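Local structure of putative translational inhibitor protein (Yersinia pestis, 5V4D) at residues 42-47 / 116-121; 52-57 / 91-96; 77-82 / 120-125; 82-87 / 106-111. The protein is of unknown function but belongs to the Rid (YjgF-like) family and is probably an enamine/imine deaminase or a related small-metabolite-binding protein. All coordinates share one frame; numbering follows the deposited sequence. Where two conformers were deposited one is given.

Contact 1. Residues 42-47 / 116-121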
loop_
_atom_site.group_PDB
_atom_site.type_symbol
_atom_site.label_atom_id
_atom_site.label_comp_id
_atom_site.label_asym_id
_atom_site.label_seq_id
_atom_site.Cartn_x
_atom_site.Cartn_y
_atom_site.Cartn_z
ATOM N N GLY A 42 2.991 18.823 18.368
ATOM C CA GLY A 42 2.585 18.920 16.981
ATOM C C GLY A 42 3.695 19.198 16.006
ATOM O O GLY A 42 3.417 19.272 14.805
ATOM N N ASP A 43 4.951 19.285 16.470
ATOM C CA ASP A 43 6.119 19.527 15.636
ATOM C C ASP A 43 6.750 18.234 15.128
ATOM O O ASP A 43 6.816 17.234 15.857
ATOM C CB ASP A 43 7.205 20.284 16.409
ATOM C CG ASP A 43 6.911 21.747 16.566
ATOM O OD1 ASP A 43 5.986 22.255 15.894
ATOM O OD2 ASP A 43 7.655 22.360 17.354
ATOM N N LEU A 44 7.284 18.285 13.894
ATOM C CA LEU A 44 8.174 17.240 13.418
ATOM C C LEU A 44 9.446 17.250 14.252
ATOM O O LEU A 44 9.988 18.317 14.579
ATOM C CB LEU A 44 8.513 17.476 11.932
ATOM C CG LEU A 44 9.189 16.345 11.205
ATOM C CD1 LEU A 44 8.184 15.284 10.895
ATOM C CD2 LEU A 44 9.862 16.895 9.930
ATOM N N VAL A 45 9.924 16.063 14.603
ATOM C CA VAL A 45 11.163 16.016 15.349
ATOM C C VAL A 45 12.349 16.340 14.433
ATOM O O VAL A 45 12.194 16.575 13.221
ATOM C CB VAL A 45 11.310 14.666 16.085
ATOM C CG1 VAL A 45 10.060 14.380 16.957
ATOM C CG2 VAL A 45 11.525 13.512 15.142
ATOM N N GLU A 46 13.537 16.386 15.022
ATOM C CA GLU A 46 14.760 16.765 14.313
ATOM C C GLU A 46 14.972 15.936 13.044
ATOM O O GLU A 46 14.559 14.767 12.958
ATOM C CB GLU A 46 15.929 16.562 15.282
ATOM C CG GLU A 46 17.310 16.666 14.714
ATOM C CD GLU A 46 18.360 16.553 15.789
ATOM O OE1 GLU A 46 19.233 15.665 15.647
ATOM O OE2 GLU A 46 18.294 17.347 16.769
ATOM N N ASN A 47 15.688 16.537 12.073
ATOM C CA ASN A 47 16.032 15.886 10.806
ATOM C C ASN A 47 17.147 14.853 11.007
ATOM O O ASN A 47 18.313 15.047 10.614
ATOM C CB ASN A 47 16.407 16.990 9.796
ATOM C CG ASN A 47 16.623 16.470 8.394
ATOM O OD1 ASN A 47 17.686 16.691 7.808
ATOM N ND2 ASN A 47 15.609 15.827 7.825
ATOM N N LYS A 116 5.134 17.132 5.751
ATOM C CA LYS A 116 5.943 17.932 6.683
ATOM C C LYS A 116 7.437 17.764 6.497
ATOM O O LYS A 116 8.233 18.220 7.342
ATOM C CB LYS A 116 5.556 17.630 8.149
ATOM C CG LYS A 116 4.088 17.875 8.417
ATOM C CD LYS A 116 3.845 18.136 9.877
ATOM C CE LYS A 116 2.617 18.996 10.098
ATOM N NZ LYS A 116 2.994 20.434 10.179
ATOM N N GLY A 117 7.874 17.207 5.368
ATOM C CA GLY A 117 9.286 17.032 5.125
ATOM C C GLY A 117 9.874 15.887 5.892
ATOM O O GLY A 117 11.099 15.836 6.046
ATOM N N ALA A 118 9.036 14.967 6.352
ATOM C CA ALA A 118 9.516 13.792 7.102
ATOM C C ALA A 118 10.480 12.936 6.274
ATOM O O ALA A 118 10.411 12.878 5.036
ATOM C CB ALA A 118 8.343 12.916 7.527
ATOM N N LEU A 119 11.362 12.220 6.968
ATOM C CA LEU A 119 12.271 11.274 6.301
ATOM C C LEU A 119 11.683 9.878 6.151
ATOM O O LEU A 119 12.226 9.034 5.389
ATOM C CB LEU A 119 13.581 11.122 7.094
ATOM C CG LEU A 119 14.372 12.428 7.288
ATOM C CD1 LEU A 119 15.552 12.168 8.253
ATOM C CD2 LEU A 119 14.884 12.976 5.949
ATOM N N VAL A 120 10.661 9.570 6.942
ATOM C CA VAL A 120 10.128 8.220 6.981
ATOM C C VAL A 120 8.668 8.323 7.390
ATOM O O VAL A 120 8.302 9.173 8.209
ATOM C CB VAL A 120 10.961 7.316 7.929
ATOM C CG1 VAL A 120 11.061 7.881 9.384
ATOM C CG2 VAL A 120 10.426 5.870 7.934
ATOM N N GLU A 121 7.844 7.413 6.849
ATOM C CA GLU A 121 6.436 7.245 7.207
ATOM C C GLU A 121 6.155 5.760 7.242
ATOM O O GLU A 121 6.555 5.051 6.315
ATOM C CB GLU A 121 5.511 7.946 6.192
ATOM C CG GLU A 121 4.036 7.859 6.593
ATOM C CD GLU A 121 3.111 8.530 5.593
ATOM O OE1 GLU A 121 1.959 8.083 5.386
ATOM O OE2 GLU A 121 3.582 9.463 4.909
HETATM O O HOH W 1 12.894 15.838 8.260
#
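Leu44 and Asn47 face Lys116 and Leu119 along two backbone runs whose directions, CA 44 to 47 and CA 116 to 119, differ by 39°. Their nearest CA atoms stand 7.1 Å apart at Leu44–Lys116 and 7.5 Å at Asn47–Leu119, too wide for sheet pairing, so the segments meet through side chains and one bridging water. Leu44 divides its two methyls: CD2 lies 3.3 Å from the backbone O of Lys116, while CD1 packs on Ala118 CB at 4.1 Å. With CG anti to the backbone N (chi1 -168°), the isobutyl group reaches across toward the 116-118 turn. Asn47 and Leu119 cross at about a right angle, the amide ND2 lying 3.5 Å from Leu119 CD2. The same ND2 donates to a water, which in turn donates to Gly117 O, 2.9 Å from the water oxygen, giving the contact its polar link. This is a surface contact, joining the loop before helix 49-66 to the lead-in of strand 120-127. Gln52 of that helix ties both sides, its NE2 bonding to Glu46 O and its OE1 to Leu119 N, while Leu119 also rests on Ile49.

Contact 2. Residues 52-57 / 91-96. With CA (calcium ion), chain H.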
loop_
_atom_site.group_PDB
_atom_site.type_symbol
_atom_site.label_atom_id
_atom_site.label_comp_id
_atom_site.label_asym_id
_atom_site.label_seq_id
_atom_site.Cartn_x
_atom_site.Cartn_y
_atom_site.Cartn_z
ATOM N N GLN A 52 13.646 10.100 14.121
ATOM C CA GLN A 52 12.342 10.100 13.458
ATOM C C GLN A 52 11.727 8.714 13.443
ATOM O O GLN A 52 10.510 8.573 13.654
ATOM C CB GLN A 52 12.449 10.665 12.028
ATOM C CG GLN A 52 12.754 12.159 12.025
ATOM C CD GLN A 52 12.459 12.831 10.702
ATOM O OE1 GLN A 52 12.034 12.197 9.740
ATOM N NE2 GLN A 52 12.654 14.146 10.671
ATOM N N THR A 53 12.541 7.668 13.227
ATOM C CA THR A 53 12.020 6.306 13.284
ATOM C C THR A 53 11.481 5.987 14.663
ATOM O O THR A 53 10.405 5.396 14.787
ATOM C CB THR A 53 13.118 5.307 12.904
ATOM O OG1 THR A 53 13.577 5.564 11.568
ATOM C CG2 THR A 53 12.544 3.920 12.929
ATOM N N ARG A 54 12.199 6.410 15.711
ATOM C CA ARG A 54 11.723 6.184 17.071
ATOM C C ARG A 54 10.380 6.858 17.295
ATOM O O ARG A 54 9.458 6.238 17.853
ATOM C CB ARG A 54 12.739 6.699 18.088
ATOM C CG ARG A 54 14.016 5.929 18.101
ATOM C CD ARG A 54 14.911 6.418 19.232
ATOM N NE ARG A 54 16.208 5.759 19.121
ATOM C CZ ARG A 54 16.451 4.482 19.438
ATOM N NH1 ARG A 54 15.498 3.695 19.910
ATOM N NH2 ARG A 54 17.662 3.977 19.263
ATOM N N GLN A 55 10.240 8.105 16.817
ATOM C CA GLN A 55 8.978 8.830 17.003
ATOM C C GLN A 55 7.834 8.117 16.279
ATOM O O GLN A 55 6.740 7.975 16.834
ATOM C CB GLN A 55 9.122 10.286 16.536
ATOM C CG GLN A 55 7.879 11.064 16.849
ATOM C CD GLN A 55 7.738 11.283 18.341
ATOM O OE1 GLN A 55 8.658 11.810 18.967
ATOM N NE2 GLN A 55 6.665 10.785 18.931
ATOM N N VAL A 56 8.085 7.642 15.044
ATOM C CA VAL A 56 7.035 6.998 14.271
ATOM C C VAL A 56 6.566 5.739 14.975
ATOM O O VAL A 56 5.363 5.468 15.062
ATOM C CB VAL A 56 7.553 6.694 12.862
ATOM C CG1 VAL A 56 6.683 5.646 12.144
ATOM C CG2 VAL A 56 7.673 8.001 12.070
ATOM N N LEU A 57 7.510 4.946 15.483
ATOM C CA LEU A 57 7.129 3.686 16.126
ATOM C C LEU A 57 6.376 3.950 17.420
ATOM O O LEU A 57 5.463 3.196 17.769
ATOM C CB LEU A 57 8.379 2.823 16.362
ATOM C CG LEU A 57 8.988 2.420 15.031
ATOM C CD1 LEU A 57 10.353 1.800 15.334
ATOM C CD2 LEU A 57 8.100 1.461 14.272
ATOM N N ASN A 91 15.799 0.055 9.887
ATOM C CA ASN A 91 15.684 -1.365 10.260
ATOM C C ASN A 91 16.240 -1.627 11.650
ATOM O O ASN A 91 15.682 -2.438 12.407
ATOM C CB ASN A 91 16.432 -2.242 9.235
ATOM C CG ASN A 91 15.682 -2.386 7.938
ATOM O OD1 ASN A 91 14.481 -2.249 7.923
ATOM N ND2 ASN A 91 16.398 -2.671 6.841
ATOM N N ASP A 92 17.375 -0.993 11.979
ATOM C CA ASP A 92 18.026 -1.274 13.261
ATOM C C ASP A 92 17.089 -0.958 14.421
ATOM O O ASP A 92 17.073 -1.684 15.430
ATOM C CB ASP A 92 19.311 -0.459 13.356
ATOM C CG ASP A 92 20.336 -1.085 14.265
ATOM O OD1 ASP A 92 20.060 -2.159 14.906
ATOM O OD2 ASP A 92 21.413 -0.458 14.329
ATOM N N ILE A 93 16.303 0.114 14.300
ATOM C CA ILE A 93 15.375 0.510 15.367
ATOM C C ILE A 93 14.033 -0.217 15.262
ATOM O O ILE A 93 13.405 -0.572 16.268
ATOM C CB ILE A 93 15.205 2.036 15.307
ATOM C CG1 ILE A 93 16.546 2.726 15.633
ATOM C CG2 ILE A 93 14.035 2.527 16.240
ATOM C CD1 ILE A 93 16.574 4.219 15.257
ATOM N N TYR A 94 13.538 -0.360 14.037
ATOM C CA TYR A 94 12.317 -1.115 13.810
ATOM C C TYR A 94 12.421 -2.516 14.390
ATOM O O TYR A 94 11.467 -3.029 14.993
ATOM C CB TYR A 94 12.075 -1.131 12.305
ATOM C CG TYR A 94 10.879 -1.848 11.737
ATOM C CD1 TYR A 94 9.819 -1.110 11.203
ATOM C CD2 TYR A 94 10.873 -3.242 11.604
ATOM C CE1 TYR A 94 8.746 -1.756 10.616
ATOM C CE2 TYR A 94 9.801 -3.886 11.027
ATOM C CZ TYR A 94 8.755 -3.133 10.530
ATOM O OH TYR A 94 7.681 -3.790 9.956
ATOM N N ALA A 95 13.585 -3.148 14.237
ATOM C CA ALA A 95 13.784 -4.482 14.793
ATOM C C ALA A 95 13.655 -4.473 16.308
ATOM O O ALA A 95 13.091 -5.403 16.882
ATOM C CB ALA A 95 15.173 -4.996 14.387
ATOM N N ASP A 96 14.214 -3.451 16.965
ATOM C CA ASP A 96 14.107 -3.323 18.412
ATOM C C ASP A 96 12.650 -3.325 18.829
ATOM O O ASP A 96 12.260 -4.009 19.787
ATOM C CB ASP A 96 14.770 -2.037 18.897
ATOM C CG ASP A 96 16.263 -1.928 18.554
ATOM O OD1 ASP A 96 16.898 -2.911 18.126
ATOM O OD2 ASP A 96 16.763 -0.782 18.751
HETATM CA CA CA H . 18.849 -2.840 16.779
HETATM O O HOH W 2 15.377 1.190 19.964
HETATM O O HOH W 3 19.167 -0.618 17.603
#
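Asp96 OD2 accepts hydrogen bonds from two waters, each at 2.7 Å from OD2, and one of these waters also accepts from Arg54 NH1 on the facing helix. Arg54 and Asp96 are therefore joined through solvent: NH1 and OD2 stand 4.8 Å apart, an opposite-charge pair without direct contact. The second water is a ligand of the calcium ion, which is also bound by Asp96 OD1, by Asp92 OD1 at 2.3 Å and by the backbone O of Asp92. Two further ligands from elsewhere in the structure complete the site. Asp92 and Asp96 lie one helical turn apart, which lets both carboxylates reach the same ion. The bridging water sits at the edge of the Arg54 guanidinium, in its plane, while Ile93 CG1 lies over one face, 4.0 Å above it and displaced toward the rim. Helices 49-66 and 87-98 run side by side on the same face of the sheet, as in the YjgF-like alpha-beta fold; the local axes approach to 9.5 Å and cross at -31°. Ile93 fills the interface. With chi1 (to CG1) at -65°, its other branch, CG2, lies anti to the backbone N and points between Thr53 CG2, Arg54 CG and Leu57 CD1, each about 3.9 Å away. Leu57 CD1 also reaches the backbone of Tyr94, and its CD2 approaches the Tyr94 ring obliquely. Thr53 OG1 turns back to Ile49 O within its own helix.

Contact 3. Residues 77-82 / 120-125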
loop_
_atom_site.group_PDB
_atom_site.type_symbol
_atom_site.label_atom_id
_atom_site.label_comp_id
_atom_site.label_asym_id
_atom_site.label_seq_id
_atom_site.Cartn_x
_atom_site.Cartn_y
_atom_site.Cartn_z
ATOM N N THR A 77 3.318 -4.132 7.196
ATOM C CA THR A 77 3.667 -2.722 7.245
ATOM C C THR A 77 4.217 -2.305 5.885
ATOM O O THR A 77 4.663 -3.150 5.095
ATOM C CB THR A 77 4.726 -2.390 8.318
ATOM O OG1 THR A 77 6.001 -2.922 7.901
ATOM C CG2 THR A 77 4.376 -2.999 9.658
ATOM N N THR A 78 4.187 -1.001 5.615
ATOM C CA THR A 78 4.923 -0.415 4.493
ATOM C C THR A 78 5.772 0.716 5.040
ATOM O O THR A 78 5.279 1.557 5.804
ATOM C CB THR A 78 3.970 0.121 3.409
ATOM O OG1 THR A 78 3.171 -0.967 2.947
ATOM C CG2 THR A 78 4.716 0.734 2.237
ATOM N N ILE A 79 7.042 0.711 4.683
ATOM C CA ILE A 79 7.950 1.795 5.028
ATOM C C ILE A 79 8.161 2.662 3.791
ATOM O O ILE A 79 8.703 2.189 2.781
ATOM C CB ILE A 79 9.285 1.231 5.539
ATOM C CG1 ILE A 79 9.047 0.400 6.801
ATOM C CG2 ILE A 79 10.302 2.390 5.825
ATOM C CD1 ILE A 79 10.349 -0.276 7.328
ATOM N N PHE A 80 7.809 3.941 3.918
ATOM C CA PHE A 80 8.075 4.964 2.892
ATOM C C PHE A 80 9.237 5.788 3.416
ATOM O O PHE A 80 9.148 6.378 4.501
ATOM C CB PHE A 80 6.845 5.848 2.652
ATOM C CG PHE A 80 5.586 5.092 2.254
ATOM C CD1 PHE A 80 5.405 4.598 0.975
ATOM C CD2 PHE A 80 4.564 4.965 3.155
ATOM C CE1 PHE A 80 4.187 3.965 0.615
ATOM C CE2 PHE A 80 3.367 4.319 2.776
ATOM C CZ PHE A 80 3.203 3.842 1.549
ATOM N N ILE A 81 10.366 5.777 2.700
ATOM C CA ILE A 81 11.514 6.556 3.140
ATOM C C ILE A 81 11.977 7.444 2.000
ATOM O O ILE A 81 11.869 7.087 0.827
ATOM C CB ILE A 81 12.686 5.687 3.655
ATOM C CG1 ILE A 81 12.991 4.508 2.734
ATOM C CG2 ILE A 81 12.403 5.218 5.063
ATOM C CD1 ILE A 81 14.304 3.834 3.094
ATOM N N THR A 82 12.514 8.608 2.356
ATOM C CA THR A 82 12.950 9.533 1.310
ATOM C C THR A 82 14.345 9.210 0.774
ATOM O O THR A 82 14.734 9.762 -0.260
ATOM C CB THR A 82 12.918 10.992 1.786
ATOM O OG1 THR A 82 13.793 11.194 2.920
ATOM C CG2 THR A 82 11.488 11.450 2.114
ATOM N N VAL A 120 10.661 9.570 6.942
ATOM C CA VAL A 120 10.128 8.220 6.981
ATOM C C VAL A 120 8.668 8.323 7.390
ATOM O O VAL A 120 8.302 9.173 8.209
ATOM C CB VAL A 120 10.961 7.316 7.929
ATOM C CG1 VAL A 120 11.061 7.881 9.384
ATOM C CG2 VAL A 120 10.426 5.870 7.934
ATOM N N GLU A 121 7.844 7.413 6.849
ATOM C CA GLU A 121 6.436 7.245 7.207
ATOM C C GLU A 121 6.155 5.760 7.242
ATOM O O GLU A 121 6.555 5.051 6.315
ATOM C CB GLU A 121 5.511 7.946 6.192
ATOM C CG GLU A 121 4.036 7.859 6.593
ATOM C CD GLU A 121 3.111 8.530 5.593
ATOM O OE1 GLU A 121 1.959 8.083 5.386
ATOM O OE2 GLU A 121 3.582 9.463 4.909
ATOM N N ILE A 122 5.530 5.260 8.312
ATOM C CA ILE A 122 5.279 3.817 8.382
ATOM C C ILE A 122 3.789 3.593 8.566
ATOM O O ILE A 122 3.173 4.152 9.487
ATOM C CB ILE A 122 6.079 3.148 9.509
ATOM C CG1 ILE A 122 7.569 3.330 9.204
ATOM C CG2 ILE A 122 5.767 1.633 9.578
ATOM C CD1 ILE A 122 8.460 2.680 10.287
ATOM N N GLU A 123 3.227 2.740 7.704
ATOM C CA GLU A 123 1.823 2.359 7.715
ATOM C C GLU A 123 1.712 0.909 8.156
ATOM O O GLU A 123 2.509 0.071 7.720
ATOM C CB GLU A 123 1.285 2.540 6.294
ATOM C CG GLU A 123 -0.079 2.079 6.024
ATOM C CD GLU A 123 -0.333 2.238 4.511
ATOM O OE1 GLU A 123 -0.614 3.353 4.117
ATOM O OE2 GLU A 123 -0.139 1.278 3.733
ATOM N N VAL A 124 0.743 0.601 9.030
ATOM C CA VAL A 124 0.568 -0.756 9.526
ATOM C C VAL A 124 -0.886 -1.193 9.462
ATOM O O VAL A 124 -1.823 -0.375 9.472
ATOM C CB VAL A 124 1.077 -0.930 10.982
ATOM C CG1 VAL A 124 2.416 -0.240 11.183
ATOM C CG2 VAL A 124 0.064 -0.401 12.018
ATOM N N ILE A 125 -1.081 -2.504 9.340
ATOM C CA ILE A 125 -2.367 -3.119 9.635
ATOM C C ILE A 125 -2.137 -4.167 10.704
ATOM O O ILE A 125 -1.078 -4.800 10.773
ATOM C CB ILE A 125 -3.086 -3.745 8.426
ATOM C CG1 ILE A 125 -2.214 -4.814 7.772
ATOM C CG2 ILE A 125 -3.546 -2.649 7.457
ATOM C CD1 ILE A 125 -3.032 -5.783 6.907
HETATM O O HOH W 4 0.791 -1.370 4.661
#
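Ile79 and Ile122 lie side by side and point the same way, their CG1 atoms 4.1 Å apart, at the apolar centre of two antiparallel strands. They form a non-hydrogen-bonded pair. Beyond them Ile79 CG2 meets Val120 CG2, and toward the other end Thr77 CG2 touches Val124 CG1 at 3.7 Å. This face is covered by the helices, with Val56 and Ile60 against Ile122 and Tyr94 against Ile79. Thr77 also has a polar arm: chi1 of 71° places OG1 between the backbone N and the carbonyl carbon, where it bonds to Tyr94 OH. Between the apolar pairs, Thr78–Glu123 and Phe80–Glu121 are hydrogen-bonded pairs, closed by four N-H···O bonds. Phe80 N to Glu121 O, at 2.9 Å, is nearly straight (171°), and Ile122 CA adds a CA-H···O contact to Thr78 O. On the opposite face Thr78 CG2 lies 3.5 Å above one face of the Phe80 ring, offset toward its rim, and Glu123 OE1 stands at the ring edge near its plane. Thr78 and Glu123 run alongside each other; a water joins Thr78 OG1 to Glu123 OE2, 3.0 Å from each. Glu123 OE1 reaches the second subunit, with a salt bridge to Lys76 and a hydrogen bond to Ser107 there, which would favour its ionised form. A sheet with helices on one face and neighbouring subunits against the other, as here, is characteristic of the trimeric YjgF-like fold.

Contact 4. Residues 82-87 / 106-111. With ACY (acetic acid), chain G.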
loop_
_atom_site.group_PDB
_atom_site.type_symbol
_atom_site.label_atom_id
_atom_site.label_comp_id
_atom_site.label_asym_id
_atom_site.label_seq_id
_atom_site.Cartn_x
_atom_site.Cartn_y
_atom_site.Cartn_z
ATOM N N THR A 82 12.514 8.608 2.356
ATOM C CA THR A 82 12.950 9.533 1.310
ATOM C C THR A 82 14.345 9.210 0.774
ATOM O O THR A 82 14.734 9.762 -0.260
ATOM C CB THR A 82 12.918 10.992 1.786
ATOM O OG1 THR A 82 13.793 11.194 2.920
ATOM C CG2 THR A 82 11.488 11.450 2.114
ATOM N N ASN A 83 15.085 8.314 1.428
ATOM C CA ASN A 83 16.446 7.983 1.000
ATOM C C ASN A 83 16.635 6.511 1.329
ATOM O O ASN A 83 16.659 6.138 2.511
ATOM C CB ASN A 83 17.470 8.843 1.727
ATOM C CG ASN A 83 18.906 8.552 1.287
ATOM O OD1 ASN A 83 19.199 7.582 0.618
ATOM N ND2 ASN A 83 19.815 9.434 1.686
ATOM N N ILE A 84 16.716 5.688 0.297
ATOM C CA ILE A 84 16.857 4.231 0.462
ATOM C C ILE A 84 18.090 3.889 1.280
ATOM O O ILE A 84 18.131 2.841 1.934
ATOM C CB ILE A 84 16.864 3.545 -0.934
ATOM C CG1 ILE A 84 16.544 2.061 -0.851
ATOM C CG2 ILE A 84 18.197 3.663 -1.658
ATOM C CD1 ILE A 84 15.086 1.793 -0.427
ATOM N N ASN A 85 19.100 4.757 1.275
ATOM C CA ASN A 85 20.291 4.491 2.079
ATOM C C ASN A 85 20.059 4.664 3.570
ATOM O O ASN A 85 20.953 4.325 4.357
ATOM C CB ASN A 85 21.424 5.374 1.599
ATOM C CG ASN A 85 21.805 5.072 0.168
ATOM O OD1 ASN A 85 21.987 3.918 -0.209
ATOM N ND2 ASN A 85 21.883 6.114 -0.646
ATOM N N ASN A 86 18.878 5.151 3.973
ATOM C CA ASN A 86 18.523 5.226 5.383
ATOM C C ASN A 86 17.878 3.930 5.859
ATOM O O ASN A 86 17.523 3.822 7.043
ATOM C CB ASN A 86 17.589 6.417 5.618
ATOM C CG ASN A 86 18.345 7.723 5.731
ATOM O OD1 ASN A 86 19.543 7.738 6.051
ATOM N ND2 ASN A 86 17.637 8.838 5.548
ATOM N N SER A 87 17.711 2.953 4.960
ATOM C CA SER A 87 16.977 1.725 5.301
ATOM C C SER A 87 17.608 1.004 6.476
ATOM O O SER A 87 16.888 0.508 7.350
ATOM C CB SER A 87 16.921 0.766 4.117
ATOM O OG SER A 87 16.145 1.310 3.064
ATOM N N ARG A 106 6.219 -7.013 4.987
ATOM C CA ARG A 106 6.695 -5.627 4.853
ATOM C C ARG A 106 7.022 -5.320 3.407
ATOM O O ARG A 106 7.388 -6.210 2.647
ATOM C CB ARG A 106 7.950 -5.400 5.694
ATOM C CG ARG A 106 8.208 -3.915 5.897
ATOM C CD ARG A 106 9.322 -3.784 6.914
ATOM N NE ARG A 106 10.582 -4.130 6.256
ATOM C CZ ARG A 106 11.776 -3.967 6.798
ATOM N NH1 ARG A 106 11.883 -3.480 8.042
ATOM N NH2 ARG A 106 12.846 -4.303 6.092
ATOM N N SER A 107 6.821 -4.064 3.018
ATOM C CA SER A 107 7.458 -3.513 1.819
ATOM C C SER A 107 8.148 -2.211 2.192
ATOM O O SER A 107 7.642 -1.466 3.027
ATOM C CB SER A 107 6.431 -3.249 0.717
ATOM O OG SER A 107 5.828 -4.501 0.325
ATOM N N THR A 108 9.239 -1.892 1.483
ATOM C CA THR A 108 10.017 -0.673 1.690
ATOM C C THR A 108 10.248 -0.065 0.323
ATOM O O THR A 108 10.713 -0.760 -0.589
ATOM C CB THR A 108 11.382 -0.960 2.341
ATOM O OG1 THR A 108 11.177 -1.590 3.608
ATOM C CG2 THR A 108 12.179 0.393 2.526
ATOM N N VAL A 109 9.946 1.221 0.178
ATOM C CA VAL A 109 10.182 1.921 -1.089
ATOM C C VAL A 109 10.716 3.316 -0.807
ATOM O O VAL A 109 10.416 3.909 0.231
ATOM C CB VAL A 109 8.894 2.029 -1.960
ATOM C CG1 VAL A 109 8.389 0.612 -2.361
ATOM C CG2 VAL A 109 7.780 2.812 -1.279
ATOM N N GLU A 110 11.509 3.855 -1.742
ATOM C CA GLU A 110 11.954 5.241 -1.640
ATOM C C GLU A 110 10.948 6.169 -2.313
ATOM O O GLU A 110 10.711 6.073 -3.518
ATOM C CB GLU A 110 13.334 5.425 -2.265
ATOM C CG GLU A 110 13.901 6.832 -1.954
ATOM C CD GLU A 110 15.176 7.081 -2.734
ATOM O OE1 GLU A 110 16.280 6.753 -2.252
ATOM O OE2 GLU A 110 15.071 7.582 -3.882
ATOM N N VAL A 111 10.378 7.061 -1.544
ATOM C CA VAL A 111 9.461 8.080 -2.055
ATOM C C VAL A 111 10.221 9.388 -2.254
ATOM O O VAL A 111 11.337 9.590 -1.744
ATOM C CB VAL A 111 8.281 8.294 -1.098
ATOM C CG1 VAL A 111 7.496 6.980 -0.955
ATOM C CG2 VAL A 111 8.762 8.756 0.273
HETATM C C ACY G . 10.898 -4.884 2.340
HETATM O O ACY G . 11.138 -4.385 1.203
HETATM O OXT ACY G . 10.844 -4.256 3.438
HETATM C CH3 ACY G . 10.614 -6.368 2.392
#
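An Asx turn at Asn83, in the loop from strand 74-81 into helix 87-98, presents the backbone N of Ile84 to Glu110 at the end of strand 105-110. Ile84 N donates to Glu110 OE1 at 2.8 Å, nearly straight (169°), OE1 accepting through its anti lone pair, away from OE2. Glu110 gets there with an extended chain, CG anti to the backbone N (chi1 -171°), its CG passing 3.5 Å from Thr82 O. The other oxygen, OE2, bonds to Ser112 OG of the third subunit, so this carboxylate joins loop and trimer interface. The turn closes by Asn85 N to Asn83 OD1 at 2.9 Å, the donor standing above the amide plane. Asn83 and Glu110 lie alongside, amide and carboxylate planes 82° apart. Ile84 O takes both Ser87 N and Ser87 OG, the latter at 2.8 Å, tying the loop to the first turn of the helix, where Ser87 OG nears Thr108 CG2. Along the strand, Arg106 and Thr108 hold acetic acid: Arg106 NE donates to OXT at 2.8 Å, and Thr108 OG1 donates to the same oxygen at 2.7 Å. Arg106 NH1 is kept in place by Asn91 OD1, and its guanidinium makes a cation-pi contact with Tyr94. An arginine gripping a carboxyl group beside a subunit boundary is consistent with the ligand pocket of Rid proteins, although acetic acid probably came from the crystallisation liquor.

How the contacts relate
The contacts form a connected set across one alpha-beta subunit, their centres 9 to 15 Å apart. Contacts 3 and 4 are closest, about 9 Å between centres, sharing Thr82 and using neighbouring strands of one sheet, in the order 120-127, 74-81, 105-110. Contact 1 shares Val120 and Glu121 with contact 3, at the start of strand 120-127, while contact 2 pairs the two helices that cover the sheet. Along the chain the segments run 42-47, 52-57, 77-82, 82-87, 91-96, 106-111, 116-121, 120-125, so contact 2 alternates with both 3 and 4. Adjacent parallel strands 74-81 and 105-110, joined through helix 87-98, form a beta-alpha-beta crossover, and contacts 2, 3 and 4 all reach the third subunit.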